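Local coordinates for protein L-fuculose phosphate aldolase (Streptococcus pneumoniae, PDB 4C24) that is a zinc-binding member of the class II aldolase and adducin family, each of its four chains being built around a mixed beta-sheet, at residues 19-24 against 50-55; 59-64 against 74-79; 79-84 against 140-145; 114-119 against 195-200. One frame throughout, in Å; residues are numbered along the deposited sequence.

Contact 1: 19-24 against 50-55; sequences KLVETD and IDFFEI
Val21, on the last turn of helix 7-22, meets Phe52 and Phe53 of the loop after strand 42-45: a helix end, closed at Asp24 by a Schellman motif, packs on an Asx turn in this AraD-like aldolase fold. Followed outward, the valine divides itself between two rings. Its CB lies 3.7 Å from CE2 of Phe53, at the edge of that ring and in its plane. CG1, anti to the backbone N (chi1 -174°), stays with the same Phe53 atom, whereas CG2 turns to the other ring and stands 3.8 Å from CD2 of Phe52, again at the edge and in plane. Both phenylalanines therefore offer rims rather than faces to the valine. On the buried side Leu20 brings CD1 to 4.3 Å from CE2 of Phe52, and Leu33 of strand 32-37 touches both residues. On the solvent side Glu22 runs across the end of Phe53, with its CG 3.9 Å from CZ and its carboxylate turned 51° from the ring plane. The loop fixes the start of Phe53 itself: its backbone N donates to Asp51 OD1 at 3.0 Å, nearly straight at 163°, using the oxygen's anti lone pair.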
loop_
_atom_site.group_PDB
_atom_site.type_symbol
_atom_site.label_atom_id
_atom_site.label_comp_id
_atom_site.label_asym_id
_atom_site.label_seq_id
_atom_site.Cartn_x
_atom_site.Cartn_y
_atom_site.Cartn_z
ATOM N N LYS A 19 -7.616 0.232 16.161
ATOM C CA LYS A 19 -7.930 0.983 14.925
ATOM C C LYS A 19 -6.653 1.472 14.246
ATOM O O LYS A 19 -6.550 1.436 13.020
ATOM C CB LYS A 19 -8.871 2.165 15.167
ATOM N N LEU A 20 -5.684 1.886 15.039
ATOM C CA LEU A 20 -4.406 2.331 14.446
ATOM C C LEU A 20 -3.756 1.212 13.622
ATOM O O LEU A 20 -3.230 1.458 12.545
ATOM C CB LEU A 20 -3.449 2.834 15.532
ATOM C CG LEU A 20 -3.728 4.193 16.157
ATOM C CD1 LEU A 20 -2.819 4.359 17.359
ATOM C CD2 LEU A 20 -3.500 5.347 15.177
ATOM N N VAL A 21 -3.814 -0.042 14.094
ATOM C CA VAL A 21 -3.230 -1.169 13.347
ATOM C C VAL A 21 -4.158 -1.596 12.208
ATOM O O VAL A 21 -3.712 -1.889 11.109
ATOM C CB VAL A 21 -2.935 -2.385 14.262
ATOM C CG1 VAL A 21 -2.204 -3.486 13.496
ATOM C CG2 VAL A 21 -2.152 -1.968 15.497
ATOM N N GLU A 22 -5.462 -1.643 12.477
ATOM C CA GLU A 22 -6.427 -2.130 11.485
ATOM C C GLU A 22 -6.380 -1.275 10.216
ATOM O O GLU A 22 -6.460 -1.796 9.097
ATOM C CB GLU A 22 -7.839 -2.122 12.083
ATOM C CG GLU A 22 -8.041 -3.135 13.217
ATOM C CD GLU A 22 -9.318 -2.936 14.048
ATOM O OE1 GLU A 22 -10.000 -1.895 13.937
ATOM O OE2 GLU A 22 -9.641 -3.841 14.849
ATOM N N THR A 23 -6.211 0.032 10.393
ATOM C CA THR A 23 -6.172 0.960 9.255
ATOM C C THR A 23 -4.755 1.146 8.717
ATOM O O THR A 23 -4.540 1.936 7.802
ATOM C CB THR A 23 -6.749 2.347 9.600
ATOM O OG1 THR A 23 -5.945 2.949 10.613
ATOM C CG2 THR A 23 -8.199 2.254 10.077
ATOM N N ASP A 24 -3.817 0.395 9.265
ATOM C CA ASP A 24 -2.416 0.422 8.838
ATOM C C ASP A 24 -1.736 1.782 8.992
ATOM O O ASP A 24 -0.771 2.098 8.278
ATOM C CB ASP A 24 -2.239 -0.087 7.403
ATOM C CG ASP A 24 -0.838 -0.622 7.149
ATOM O OD1 ASP A 24 -0.209 -1.169 8.088
ATOM O OD2 ASP A 24 -0.363 -0.491 5.998
ATOM N N ILE A 50 3.429 -3.719 25.080
ATOM C CA ILE A 50 2.415 -4.743 24.847
ATOM C C ILE A 50 1.760 -4.456 23.498
ATOM O O ILE A 50 1.270 -3.349 23.265
ATOM C CB ILE A 50 1.371 -4.824 26.000
ATOM C CG1 ILE A 50 2.072 -5.146 27.326
ATOM C CG2 ILE A 50 0.301 -5.877 25.701
ATOM C CD1 ILE A 50 1.137 -5.279 28.511
ATOM N N ASP A 51 1.780 -5.461 22.619
ATOM C CA ASP A 51 1.078 -5.443 21.333
ATOM C C ASP A 51 -0.350 -4.919 21.512
ATOM O O ASP A 51 -1.056 -5.334 22.441
ATOM C CB ASP A 51 1.048 -6.872 20.761
ATOM C CG ASP A 51 0.669 -6.923 19.283
ATOM O OD1 ASP A 51 -0.480 -6.566 18.930
ATOM O OD2 ASP A 51 1.521 -7.362 18.471
ATOM N N PHE A 52 -0.769 -4.002 20.641
ATOM C CA PHE A 52 -2.100 -3.393 20.754
ATOM C C PHE A 52 -3.233 -4.416 20.783
ATOM O O PHE A 52 -4.276 -4.186 21.396
ATOM C CB PHE A 52 -2.354 -2.376 19.637
ATOM C CG PHE A 52 -1.689 -1.037 19.855
ATOM C CD1 PHE A 52 -1.433 -0.555 21.136
ATOM C CD2 PHE A 52 -1.349 -0.245 18.773
ATOM C CE1 PHE A 52 -0.824 0.680 21.330
ATOM C CE2 PHE A 52 -0.747 0.997 18.957
ATOM C CZ PHE A 52 -0.479 1.459 20.236
ATOM N N PHE A 53 -3.021 -5.550 20.124
ATOM C CA PHE A 53 -4.053 -6.570 20.058
ATOM C C PHE A 53 -4.084 -7.492 21.273
ATOM O O PHE A 53 -4.947 -8.370 21.380
ATOM C CB PHE A 53 -3.938 -7.344 18.746
ATOM C CG PHE A 53 -4.707 -6.715 17.636
ATOM C CD1 PHE A 53 -6.055 -7.012 17.469
ATOM C CD2 PHE A 53 -4.117 -5.777 16.801
ATOM C CE1 PHE A 53 -6.793 -6.427 16.464
ATOM C CE2 PHE A 53 -4.854 -5.188 15.786
ATOM C CZ PHE A 53 -6.192 -5.509 15.622
ATOM N N GLU A 54 -3.159 -7.258 22.199
ATOM C CA GLU A 54 -3.059 -8.046 23.427
ATOM C C GLU A 54 -3.307 -7.211 24.685
ATOM O O GLU A 54 -3.194 -7.719 25.795
ATOM C CB GLU A 54 -1.686 -8.715 23.509
ATOM C CG GLU A 54 -1.414 -9.696 22.378
ATOM C CD GLU A 54 -0.306 -10.671 22.705
ATOM O OE1 GLU A 54 0.859 -10.235 22.839
ATOM O OE2 GLU A 54 -0.601 -11.880 22.823
ATOM N N ILE A 55 -3.648 -5.936 24.517
ATOM C CA ILE A 55 -3.901 -5.072 25.671
ATOM C C ILE A 55 -5.282 -5.328 26.283
ATOM O O ILE A 55 -6.309 -5.245 25.594
ATOM C CB ILE A 55 -3.738 -3.568 25.335
ATOM C CG1 ILE A 55 -2.350 -3.295 24.753
ATOM C CG2 ILE A 55 -3.965 -2.707 26.579
ATOM C CD1 ILE A 55 -2.173 -1.863 24.290
#

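Contact 2: 59-64 against 74-79; sequences DIVVMD and RLPSSE. With SO4 (sulfate ion), chain E.
Asp59 and Arg74 flank the base of a beta-hairpin, strands 61-64 and 69-71, where the chain leaves the second strand and folds back across one face of the first on its way to helix 80-89. Their side chains lie alongside each other, pointing the same way. Arg74 CG is already 3.3 Å from Asp59 OD1, and the bend at chi2 (-65°) carries CD and NE along the aspartate, bringing NE to 2.6 Å from Asp59 OD1. The oxygen sits at the edge of the guanidinium, in its plane, but NE approaches it from 40° above the carboxylate plane; the bond is fairly straight at 156°, and NH2 adds a weak second one to the same oxygen. A water accepts from Arg74 N at 2.9 Å and gives a weak bond to Ile60 O.

Farther along, the contact turns mostly to packing. Val61 reaches over the returning chain, its CG2 against the Arg74 carbonyl O at 3.2 Å and its CG1 4.0 Å from CB of Pro76. Beyond the proline the loop holds a sulfate ion. Ser77 OG accepts from Glu79 N in an ST turn and donates to sulfate O4 at 2.7 Å, while Ser78 N donates to O1 at 2.8 Å; Asn32, Ser48 and Gly49 complete the site.

With the arginine's NE and, weakly, NH2 both turned to OD1, and Asp59 OD2 bonded to Lys56 N, the aspartate is probably kept ionised. The sulfate, though probably from the crystallisation liquor, sits among neutral donors, consistent with a pocket suited to an anion.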
loop_
_atom_site.group_PDB
_atom_site.type_symbol
_atom_site.label_atom_id
_atom_site.label_comp_id
_atom_site.label_asym_id
_atom_site.label_seq_id
_atom_site.Cartn_x
_atom_site.Cartn_y
_atom_site.Cartn_z
ATOM N N ASP A 59 -4.386 -3.818 31.841
ATOM C CA ASP A 59 -3.043 -3.354 31.442
ATOM C C ASP A 59 -2.974 -1.834 31.325
ATOM O O ASP A 59 -1.862 -1.262 31.275
ATOM C CB ASP A 59 -2.636 -3.915 30.078
ATOM C CG ASP A 59 -2.393 -5.421 30.091
ATOM O OD1 ASP A 59 -1.770 -5.945 31.049
ATOM O OD2 ASP A 59 -2.811 -6.072 29.104
ATOM N N ILE A 60 -4.132 -1.189 31.216
ATOM C CA ILE A 60 -4.194 0.300 31.163
ATOM C C ILE A 60 -3.707 0.845 32.489
ATOM O O ILE A 60 -4.020 0.332 33.565
ATOM C CB ILE A 60 -5.596 0.872 30.792
ATOM C CG1 ILE A 60 -6.056 0.330 29.430
ATOM C CG2 ILE A 60 -5.636 2.420 30.845
ATOM C CD1 ILE A 60 -5.178 0.745 28.261
ATOM N N VAL A 61 -2.879 1.878 32.403
ATOM C CA VAL A 61 -2.304 2.480 33.577
ATOM C C VAL A 61 -2.963 3.822 33.806
ATOM O O VAL A 61 -3.183 4.594 32.858
ATOM C CB VAL A 61 -0.767 2.660 33.455
ATOM C CG1 VAL A 61 -0.225 3.350 34.688
ATOM C CG2 VAL A 61 -0.057 1.324 33.255
ATOM N N VAL A 62 -3.303 4.096 35.063
ATOM C CA VAL A 62 -3.966 5.354 35.391
ATOM C C VAL A 62 -3.036 6.113 36.315
ATOM O O VAL A 62 -2.481 5.562 37.261
ATOM C CB VAL A 62 -5.338 5.126 36.069
ATOM C CG1 VAL A 62 -6.027 6.454 36.360
ATOM C CG2 VAL A 62 -6.193 4.275 35.146
ATOM N N MET A 63 -2.833 7.389 36.006
ATOM C CA MET A 63 -1.890 8.222 36.700
ATOM C C MET A 63 -2.531 9.519 37.132
ATOM O O MET A 63 -3.404 10.017 36.449
ATOM C CB MET A 63 -0.849 8.616 35.673
ATOM C CG MET A 63 0.570 8.428 36.087
ATOM S SD MET A 63 1.412 8.854 34.556
ATOM C CE MET A 63 1.637 7.214 33.880
ATOM N N ASP A 64 -2.059 10.099 38.228
ATOM C CA ASP A 64 -2.482 11.442 38.604
ATOM C C ASP A 64 -1.654 12.510 37.843
ATOM O O ASP A 64 -0.768 12.173 37.071
ATOM C CB ASP A 64 -2.476 11.624 40.131
ATOM C CG ASP A 64 -1.090 11.839 40.724
ATOM O OD1 ASP A 64 -0.080 11.973 39.975
ATOM O OD2 ASP A 64 -0.991 11.899 41.974
ATOM N N ARG A 74 0.980 -2.778 35.302
ATOM C CA ARG A 74 1.885 -2.685 34.151
ATOM C C ARG A 74 2.630 -1.389 34.220
ATOM O O ARG A 74 2.138 -0.429 34.778
ATOM C CB ARG A 74 1.121 -2.720 32.832
ATOM C CG ARG A 74 0.397 -4.021 32.554
ATOM C CD ARG A 74 1.362 -5.180 32.380
ATOM N NE ARG A 74 0.653 -6.341 31.859
ATOM C CZ ARG A 74 1.220 -7.482 31.479
ATOM N NH1 ARG A 74 2.535 -7.645 31.553
ATOM N NH2 ARG A 74 0.459 -8.461 31.019
ATOM N N LEU A 75 3.834 -1.390 33.666
ATOM C CA LEU A 75 4.555 -0.149 33.427
ATOM C C LEU A 75 3.812 0.642 32.367
ATOM O O LEU A 75 3.386 0.083 31.342
ATOM C CB LEU A 75 5.991 -0.423 32.986
ATOM C CG LEU A 75 6.982 -0.943 34.044
ATOM C CD1 LEU A 75 8.410 -0.776 33.541
ATOM C CD2 LEU A 75 6.819 -0.258 35.394
ATOM N N PRO A 76 3.634 1.952 32.608
ATOM C CA PRO A 76 2.987 2.787 31.610
ATOM C C PRO A 76 3.891 2.950 30.391
ATOM O O PRO A 76 5.114 2.721 30.470
ATOM C CB PRO A 76 2.839 4.136 32.317
ATOM C CG PRO A 76 3.911 4.142 33.347
ATOM C CD PRO A 76 4.001 2.715 33.813
ATOM N N SER A 77 3.269 3.308 29.281
ATOM C CA SER A 77 4.010 3.688 28.060
ATOM C C SER A 77 5.264 4.474 28.429
ATOM O O SER A 77 5.203 5.346 29.298
ATOM C CB SER A 77 3.149 4.587 27.206
ATOM O OG SER A 77 3.919 5.155 26.157
ATOM N N SER A 78 6.376 4.196 27.742
ATOM C CA SER A 78 7.606 4.978 27.982
ATOM C C SER A 78 7.373 6.459 27.701
ATOM O O SER A 78 8.127 7.297 28.210
ATOM C CB SER A 78 8.771 4.495 27.121
ATOM O OG SER A 78 8.447 4.542 25.752
ATOM N N GLU A 79 6.343 6.791 26.936
ATOM C CA GLU A 79 6.079 8.198 26.571
ATOM C C GLU A 79 5.057 8.901 27.473
ATOM O O GLU A 79 4.485 9.933 27.114
ATOM C CB GLU A 79 5.657 8.311 25.099
ATOM C CG GLU A 79 6.687 7.760 24.130
ATOM C CD GLU A 79 7.980 8.574 24.036
ATOM O OE1 GLU A 79 8.233 9.518 24.826
ATOM O OE2 GLU A 79 8.759 8.197 23.151
HETATM S S SO4 E . 5.581 2.232 24.509
HETATM O O1 SO4 E . 6.341 2.210 25.777
HETATM O O2 SO4 E . 6.390 2.989 23.548
HETATM O O3 SO4 E . 5.433 0.809 24.141
HETATM O O4 SO4 E . 4.277 2.911 24.671
HETATM O O HOH W 1 -1.579 -1.974 34.280
#

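Contact 3: 79-84 against 140-145; sequences EWYMHL and ELAVNA
Met82 and Ala142 bring helices 80-89 and 139-149 together, and apolar contacts do nearly all the work. Ala142 CB presses directly on the opposite backbone, 3.5 Å from Met82 CA, and the ring of the preceding residue, Tyr81, also meets it, with CD2 at 3.4 Å. Tyr81 sets its CG anti to the backbone N (chi1 -177°), and this carries the ring alongside the partner helix. Met82 starts in the same manner and stays extended at chi2 (166°), which carries its SD across to the other helix, where it lies against both Leu141 and Ala145, 4.0 Å from Ala145 CB.

With alanines at these positions the segment axes approach to 8.1 Å, crossing at -29° and running in roughly the same direction. The helix pair packs against the central mixed sheet of the fold: Met82 also touches His98, a zinc ligand on strand 95-99, and both Met82 and Ala145 rest on Leu157 of strand 154-157.

Polar groups come in at the two ends of this patch. Glu79, the N-cap residue of its helix, is crossed at about a right angle by Leu141, whose CD2 methyl lies 3.7 Å from OE1 and almost as near OE2. OE1 also receives a weak hydrogen bond from Gly137 N, and the side chain stands about 4 Å from the bound zinc ion. At the opposite end one water links the two backbones, donating to Met82 O at 2.8 Å and to Ala142 O at 2.9 Å.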
loop_
_atom_site.group_PDB
_atom_site.type_symbol
_atom_site.label_atom_id
_atom_site.label_comp_id
_atom_site.label_asym_id
_atom_site.label_seq_id
_atom_site.Cartn_x
_atom_site.Cartn_y
_atom_site.Cartn_z
ATOM N N GLU A 79 6.343 6.791 26.936
ATOM C CA GLU A 79 6.079 8.198 26.571
ATOM C C GLU A 79 5.057 8.901 27.473
ATOM O O GLU A 79 4.485 9.933 27.114
ATOM C CB GLU A 79 5.657 8.311 25.099
ATOM C CG GLU A 79 6.687 7.760 24.130
ATOM C CD GLU A 79 7.980 8.574 24.036
ATOM O OE1 GLU A 79 8.233 9.518 24.826
ATOM O OE2 GLU A 79 8.759 8.197 23.151
ATOM N N TRP A 80 4.782 8.299 28.644
ATOM C CA TRP A 80 3.750 8.825 29.497
ATOM C C TRP A 80 3.906 10.281 29.848
ATOM O O TRP A 80 2.918 10.988 29.929
ATOM C CB TRP A 80 3.609 7.966 30.771
ATOM C CG TRP A 80 4.816 8.062 31.675
ATOM C CD1 TRP A 80 5.912 7.241 31.684
ATOM C CD2 TRP A 80 5.056 9.058 32.686
ATOM N NE1 TRP A 80 6.835 7.681 32.617
ATOM C CE2 TRP A 80 6.345 8.790 33.244
ATOM C CE3 TRP A 80 4.337 10.173 33.137
ATOM C CZ2 TRP A 80 6.906 9.587 34.258
ATOM C CZ3 TRP A 80 4.887 10.959 34.145
ATOM C CH2 TRP A 80 6.163 10.657 34.699
ATOM N N TYR A 81 5.159 10.755 29.973
ATOM C CA TYR A 81 5.352 12.142 30.336
ATOM C C TYR A 81 5.158 13.085 29.151
ATOM O O TYR A 81 4.641 14.198 29.320
ATOM C CB TYR A 81 6.679 12.330 31.051
ATOM C CG TYR A 81 6.914 13.735 31.534
ATOM C CD1 TYR A 81 6.029 14.389 32.394
ATOM C CD2 TYR A 81 8.051 14.414 31.126
ATOM C CE1 TYR A 81 6.260 15.677 32.846
ATOM C CE2 TYR A 81 8.285 15.704 31.548
ATOM C CZ TYR A 81 7.408 16.343 32.395
ATOM O OH TYR A 81 7.626 17.615 32.824
ATOM N N MET A 82 5.430 12.587 27.947
ATOM C CA MET A 82 5.097 13.369 26.761
ATOM C C MET A 82 3.592 13.621 26.666
ATOM O O MET A 82 3.143 14.689 26.304
ATOM C CB MET A 82 5.645 12.707 25.506
ATOM C CG MET A 82 5.199 13.383 24.237
ATOM S SD MET A 82 6.139 12.874 22.788
ATOM C CE MET A 82 5.646 11.146 22.728
ATOM N N HIS A 83 2.778 12.626 27.063
ATOM C CA HIS A 83 1.348 12.866 27.102
ATOM C C HIS A 83 0.948 13.753 28.263
ATOM O O HIS A 83 0.231 14.751 28.086
ATOM C CB HIS A 83 0.584 11.515 27.298
ATOM C CG HIS A 83 0.649 10.593 26.121
ATOM N ND1 HIS A 83 -0.469 10.207 25.405
ATOM C CD2 HIS A 83 1.712 10.011 25.502
ATOM C CE1 HIS A 83 -0.107 9.389 24.433
ATOM N NE2 HIS A 83 1.218 9.282 24.443
ATOM N N LEU A 84 1.429 13.406 29.459
ATOM C CA LEU A 84 1.036 14.111 30.664
ATOM C C LEU A 84 1.330 15.619 30.623
ATOM O O LEU A 84 0.499 16.427 31.031
ATOM C CB LEU A 84 1.681 13.464 31.877
ATOM C CG LEU A 84 1.170 13.931 33.238
ATOM C CD1 LEU A 84 -0.333 13.660 33.420
ATOM C CD2 LEU A 84 2.003 13.321 34.359
ATOM N N GLU A 140 13.110 15.621 28.097
ATOM C CA GLU A 140 13.484 16.537 27.025
ATOM C C GLU A 140 12.517 16.379 25.854
ATOM O O GLU A 140 12.012 17.368 25.346
ATOM C CB GLU A 140 14.894 16.256 26.555
ATOM N N LEU A 141 12.208 15.137 25.465
ATOM C CA LEU A 141 11.260 14.914 24.370
ATOM C C LEU A 141 9.886 15.464 24.735
ATOM O O LEU A 141 9.254 16.148 23.928
ATOM C CB LEU A 141 11.180 13.443 23.968
ATOM C CG LEU A 141 10.212 13.174 22.818
ATOM C CD1 LEU A 141 10.603 13.944 21.562
ATOM C CD2 LEU A 141 10.131 11.683 22.540
ATOM N N ALA A 142 9.453 15.201 25.982
ATOM C CA ALA A 142 8.163 15.708 26.427
ATOM C C ALA A 142 8.076 17.229 26.324
ATOM O O ALA A 142 7.109 17.769 25.813
ATOM C CB ALA A 142 7.863 15.255 27.853
ATOM N N VAL A 143 9.118 17.907 26.818
ATOM C CA VAL A 143 9.142 19.363 26.754
ATOM C C VAL A 143 9.218 19.887 25.298
ATOM O O VAL A 143 8.491 20.792 24.930
ATOM C CB VAL A 143 10.294 19.927 27.615
ATOM C CG1 VAL A 143 10.541 21.417 27.334
ATOM C CG2 VAL A 143 10.034 19.668 29.086
ATOM N N ASN A 144 10.067 19.269 24.489
ATOM C CA ASN A 144 10.234 19.663 23.084
ATOM C C ASN A 144 8.924 19.538 22.316
ATOM O O ASN A 144 8.544 20.402 21.552
ATOM C CB ASN A 144 11.341 18.857 22.399
ATOM C CG ASN A 144 12.727 19.171 22.944
ATOM O OD1 ASN A 144 12.916 20.070 23.790
ATOM N ND2 ASN A 144 13.703 18.401 22.483
ATOM N N ALA A 145 8.190 18.448 22.586
ATOM C CA ALA A 145 6.913 18.219 21.944
ATOM C C ALA A 145 5.840 19.205 22.404
ATOM O O ALA A 145 5.063 19.683 21.596
ATOM C CB ALA A 145 6.452 16.782 22.225
HETATM O O HOH W 2 4.539 16.677 24.934
#

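Contact 4: 114-119 against 195-200; sequences LPASHY and PVVLPD
Leu198 and Ala116 form the tight part of this meeting of two loops. Leu198 N donates to Ala116 O at 2.9 Å and almost straight, at 171°, yet it comes from 41° above the carbonyl plane and not along a lone pair. The leucine's CB and CG also lie against this oxygen, each at 3.5 Å. Next to this bond the backbones nearly touch: Ser117 CA makes a CA-H...O contact of 3.4 Å with Val196 O.

Ala116 is the centre of an inverse gamma turn, and its carbonyl is the one that meets the strap 195-200, which links helix 169-192 to helix 200-210. Met203 of that last helix touches both Ala116 and Leu198, closing the inner side. Here, too, Leu198 CD1 lies 3.8 Å from Tyr119 CB. The tyrosine CG sits between the backbone N and the carbonyl carbon (chi1 81°), which leads the ring away from the strap to a second subunit, where it meets His160 edge-to-face and lies close to a bound zinc ion. Pro195 and Ser117 make a lighter contact, also buried, under helix 169-192, their CB atoms 4.1 Å apart.

The solvent side is looser. There Val197 is exposed and crosses Pro115 at about a right angle, an apolar contact with CG1 3.9 Å from the proline CB.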
loop_
_atom_site.group_PDB
_atom_site.type_symbol
_atom_site.label_atom_id
_atom_site.label_comp_id
_atom_site.label_asym_id
_atom_site.label_seq_id
_atom_site.Cartn_x
_atom_site.Cartn_y
_atom_site.Cartn_z
ATOM N N LEU A 114 5.370 20.378 8.038
ATOM C CA LEU A 114 4.331 20.125 7.056
ATOM C C LEU A 114 3.465 21.356 6.834
ATOM O O LEU A 114 2.748 21.778 7.743
ATOM C CB LEU A 114 3.442 18.975 7.567
ATOM C CG LEU A 114 2.192 18.614 6.764
ATOM C CD1 LEU A 114 2.497 18.221 5.331
ATOM C CD2 LEU A 114 1.484 17.465 7.466
ATOM N N PRO A 115 3.514 21.932 5.614
ATOM C CA PRO A 115 2.702 23.097 5.326
ATOM C C PRO A 115 1.353 22.754 4.720
ATOM O O PRO A 115 1.067 21.573 4.507
ATOM C CB PRO A 115 3.552 23.851 4.287
ATOM C CG PRO A 115 4.205 22.747 3.534
ATOM C CD PRO A 115 4.350 21.553 4.465
ATOM N N ALA A 116 0.553 23.782 4.434
ATOM C CA ALA A 116 -0.802 23.639 3.907
ATOM C C ALA A 116 -0.863 23.393 2.399
ATOM O O ALA A 116 -1.536 24.144 1.670
ATOM C CB ALA A 116 -1.625 24.855 4.269
ATOM N N SER A 117 -0.214 22.330 1.932
ATOM C CA SER A 117 -0.384 21.917 0.541
ATOM C C SER A 117 -1.759 21.304 0.310
ATOM O O SER A 117 -2.245 21.308 -0.796
ATOM C CB SER A 117 0.730 20.970 0.069
ATOM O OG SER A 117 1.044 19.981 1.044
ATOM N N HIS A 118 -2.354 20.750 1.375
ATOM C CA HIS A 118 -3.739 20.315 1.334
ATOM C C HIS A 118 -4.500 21.001 2.436
ATOM O O HIS A 118 -3.992 21.111 3.567
ATOM C CB HIS A 118 -3.826 18.808 1.516
ATOM C CG HIS A 118 -5.156 18.257 1.131
ATOM N ND1 HIS A 118 -6.260 18.356 1.950
ATOM C CD2 HIS A 118 -5.575 17.655 -0.010
ATOM C CE1 HIS A 118 -7.302 17.813 1.333
ATOM N NE2 HIS A 118 -6.916 17.389 0.142
ATOM N N TYR A 119 -5.714 21.462 2.134
ATOM C CA TYR A 119 -6.489 22.235 3.111
ATOM C C TYR A 119 -6.865 21.475 4.392
ATOM O O TYR A 119 -7.109 22.092 5.422
ATOM C CB TYR A 119 -7.728 22.860 2.485
ATOM C CG TYR A 119 -8.903 21.942 2.353
ATOM C CD1 TYR A 119 -9.805 21.834 3.397
ATOM C CD2 TYR A 119 -9.110 21.182 1.201
ATOM C CE1 TYR A 119 -10.892 20.992 3.312
ATOM C CE2 TYR A 119 -10.211 20.326 1.118
ATOM C CZ TYR A 119 -11.094 20.256 2.180
ATOM O OH TYR A 119 -12.173 19.405 2.099
ATOM N N PRO A 195 5.078 21.714 -4.483
ATOM C CA PRO A 195 3.721 21.731 -3.950
ATOM C C PRO A 195 3.239 23.170 -3.779
ATOM O O PRO A 195 3.989 24.023 -3.318
ATOM C CB PRO A 195 3.891 21.063 -2.572
ATOM C CG PRO A 195 5.137 20.257 -2.676
ATOM C CD PRO A 195 6.034 21.111 -3.541
ATOM N N VAL A 196 2.002 23.439 -4.157
ATOM C CA VAL A 196 1.397 24.736 -3.937
ATOM C C VAL A 196 0.843 24.806 -2.524
ATOM O O VAL A 196 0.008 23.958 -2.132
ATOM C CB VAL A 196 0.300 24.987 -4.961
ATOM C CG1 VAL A 196 -0.331 26.347 -4.728
ATOM C CG2 VAL A 196 0.902 24.879 -6.361
ATOM N N VAL A 197 1.293 25.786 -1.751
ATOM C CA VAL A 197 0.884 25.925 -0.359
ATOM C C VAL A 197 -0.123 27.042 -0.216
ATOM O O VAL A 197 0.116 28.187 -0.647
ATOM C CB VAL A 197 2.078 26.169 0.578
ATOM C CG1 VAL A 197 1.610 26.403 2.015
ATOM C CG2 VAL A 197 3.079 25.019 0.484
ATOM N N LEU A 198 -1.254 26.713 0.422
ATOM C CA LEU A 198 -2.310 27.680 0.620
ATOM C C LEU A 198 -1.835 28.782 1.554
ATOM O O LEU A 198 -1.099 28.513 2.495
ATOM C CB LEU A 198 -3.568 26.992 1.168
ATOM C CG LEU A 198 -4.098 25.980 0.162
ATOM C CD1 LEU A 198 -5.252 25.217 0.833
ATOM C CD2 LEU A 198 -4.513 26.582 -1.179
ATOM N N PRO A 199 -2.240 30.035 1.292
ATOM C CA PRO A 199 -1.732 31.123 2.144
ATOM C C PRO A 199 -2.347 31.118 3.540
ATOM O O PRO A 199 -3.430 30.538 3.747
ATOM C CB PRO A 199 -2.124 32.392 1.382
ATOM C CG PRO A 199 -3.198 31.994 0.433
ATOM C CD PRO A 199 -3.069 30.516 0.175
ATOM N N ASP A 200 -1.662 31.745 4.491
ATOM C CA ASP A 200 -2.119 31.783 5.871
ATOM C C ASP A 200 -3.550 32.316 6.007
ATOM O O ASP A 200 -4.316 31.804 6.834
ATOM C CB ASP A 200 -1.167 32.618 6.739
ATOM C CG ASP A 200 0.140 31.904 7.045
ATOM O OD1 ASP A 200 0.357 30.768 6.562
ATOM O OD2 ASP A 200 0.976 32.503 7.779
#

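In the fold
Contacts 1 and 2 are partly buried and neighbours, with centres about 17 Å apart; they touch where Ile50 CD1 packs on Arg74 NE. Contact 1 is mainly apolar, with no polar bond between its segments, whereas contact 2, near the edge of the sheet, is the one with a salt bridge. Glu79 belongs to both contact 2 and contact 3, so the loop holding the sulfate runs into the helix pair of contact 3, which lies nearest the chain's centre and packs methionine and tyrosine against leucine and small alanines, with one bridging water. Contact 4, about 37 Å from contact 2 between centres and across the chain's centre, is buried against a second subunit and joined by a backbone hydrogen bond.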